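Local structure of xenavidin (Xenopus tropicalis, 2UZ2) at residues 6-11 / 90-95. The protein binds biotin, probably tightly as avidins do, as a tetrameric frog member of the avidin family whose beta-barrel subunits each enclose a biotin pocket. Residues are numbered along the deposited sequence; the frame is centred on the assembly and turned at random.
Sequences CNLQGQ and EILHTM
The carboxylate of E90, lying against the chain at C6, is held through OE1 by a salt bridge with R121, and the guanidinium of R121 also donates to the carbonyls of Q9 and Q11, so one arginine ties the E90 side chain to the backbone of 6-11. The other oxygen, E90 OE2, stands 2.7 Å from C6 O. The reach of E90 follows from its torsions: CG lies anti to the carbonyl carbon (chi1 -50°) and the chain runs extended beyond it (chi2 156°). Deeper in, the contact is apolar. L8 and L92, both buried, cross at an angle and meet through one methyl each, L8 CD2 to L92 CD2 at 3.8 Å, with F63 packing on both. The backbones stay well apart, L8 CA to L92 CA being 9.0 Å, so the contact is made by the side chains of E90, L8 and L92, E90 lying against the backbone of C6 and N7. C6 adds a covalent tie through its disulfide to C82 on strand 75-84. The L92 side chain is about 12 Å from biotin. Segment 6-11 leads into strand 10-14 across one end of the eight-stranded antiparallel avidin barrel, where L8, L92 and F63 pack together, and strand 90-99 runs antiparallel between strands 75-84 and 112-121.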
# COMPACT_ATOMS: atom_id res chain seq x y z
N CYS B 6 25.57 0.78 -6.50
CA CYS B 6 24.88 -0.18 -7.40
C CYS B 6 24.96 -0.13 -8.93
O CYS B 6 25.01 -1.19 -9.57
CB CYS B 6 23.43 -0.32 -6.99
SG CYS B 6 23.40 -1.43 -5.61
N ASN B 7 24.95 1.07 -9.49
CA ASN B 7 24.71 1.28 -10.90
C ASN B 7 23.33 0.81 -11.28
O ASN B 7 23.07 -0.39 -11.58
CB ASN B 7 25.77 0.69 -11.82
CG ASN B 7 27.15 1.04 -11.38
OD1 ASN B 7 28.03 0.19 -11.40
ND2 ASN B 7 27.35 2.30 -11.01
N LEU B 8 22.41 1.74 -11.18
CA LEU B 8 21.07 1.43 -11.61
C LEU B 8 20.98 1.45 -13.14
O LEU B 8 20.01 0.97 -13.69
CB LEU B 8 20.07 2.41 -11.01
CG LEU B 8 19.95 2.35 -9.47
CD1 LEU B 8 18.72 3.13 -9.13
CD2 LEU B 8 19.87 0.96 -8.90
N GLN B 9 21.99 2.01 -13.82
CA GLN B 9 22.00 1.98 -15.30
C GLN B 9 21.86 0.57 -15.86
O GLN B 9 22.38 -0.42 -15.28
CB GLN B 9 23.30 2.55 -15.88
CG GLN B 9 23.50 3.99 -15.60
CD GLN B 9 24.39 4.22 -14.37
OE1 GLN B 9 24.39 3.44 -13.42
NE2 GLN B 9 25.13 5.31 -14.38
N GLY B 10 21.21 0.48 -17.02
CA GLY B 10 21.16 -0.77 -17.77
C GLY B 10 19.82 -1.44 -17.69
O GLY B 10 18.84 -0.80 -17.39
N GLN B 11 19.81 -2.74 -17.97
CA GLN B 11 18.56 -3.47 -18.12
C GLN B 11 18.31 -4.36 -16.93
O GLN B 11 19.23 -4.99 -16.40
CB GLN B 11 18.61 -4.29 -19.39
CG GLN B 11 18.84 -3.43 -20.60
CD GLN B 11 18.30 -4.04 -21.88
OE1 GLN B 11 18.82 -3.72 -22.95
NE2 GLN B 11 17.27 -4.88 -21.78
N GLU B 90 23.13 -8.22 -8.11
CA GLU B 90 22.36 -7.01 -7.78
C GLU B 90 20.88 -7.31 -7.86
O GLU B 90 20.42 -8.00 -8.80
CB GLU B 90 22.62 -5.87 -8.77
CG GLU B 90 24.03 -5.52 -9.07
CD GLU B 90 24.14 -4.82 -10.42
OE1 GLU B 90 24.17 -5.53 -11.46
OE2 GLU B 90 24.20 -3.59 -10.46
N ILE B 91 20.13 -6.81 -6.88
CA ILE B 91 18.69 -7.00 -6.85
C ILE B 91 18.01 -5.71 -6.41
O ILE B 91 18.49 -5.04 -5.49
CB ILE B 91 18.26 -8.19 -5.92
CG1 ILE B 91 18.99 -9.48 -6.32
CG2 ILE B 91 16.74 -8.37 -5.91
CD1 ILE B 91 18.40 -10.75 -5.72
N LEU B 92 16.91 -5.35 -7.07
CA LEU B 92 16.16 -4.18 -6.65
C LEU B 92 14.88 -4.70 -6.02
O LEU B 92 14.06 -5.32 -6.73
CB LEU B 92 15.81 -3.28 -7.83
CG LEU B 92 16.91 -2.96 -8.83
CD1 LEU B 92 16.37 -2.06 -9.94
CD2 LEU B 92 18.05 -2.27 -8.11
N HIS B 93 14.69 -4.43 -4.73
CA HIS B 93 13.42 -4.67 -4.06
C HIS B 93 12.55 -3.44 -4.14
O HIS B 93 12.91 -2.39 -3.64
CB HIS B 93 13.61 -5.07 -2.58
CG HIS B 93 14.23 -6.41 -2.39
ND1 HIS B 93 13.68 -7.57 -2.90
CD2 HIS B 93 15.30 -6.80 -1.66
CE1 HIS B 93 14.42 -8.60 -2.55
NE2 HIS B 93 15.42 -8.16 -1.80
N THR B 94 11.36 -3.58 -4.75
CA THR B 94 10.47 -2.46 -4.97
C THR B 94 9.04 -2.74 -4.54
O THR B 94 8.59 -3.88 -4.47
CB THR B 94 10.38 -2.06 -6.47
OG1 THR B 94 9.59 -3.00 -7.20
CG2 THR B 94 11.85 -1.93 -7.10
N MET B 95 8.36 -1.65 -4.24
CA MET B 95 6.92 -1.68 -4.19
C MET B 95 6.40 -0.60 -5.09
O MET B 95 7.13 0.36 -5.43
CB MET B 95 6.46 -1.51 -2.77
CG MET B 95 7.03 -2.61 -1.91
SD MET B 95 6.15 -2.75 -0.39
CE MET B 95 4.67 -3.60 -0.98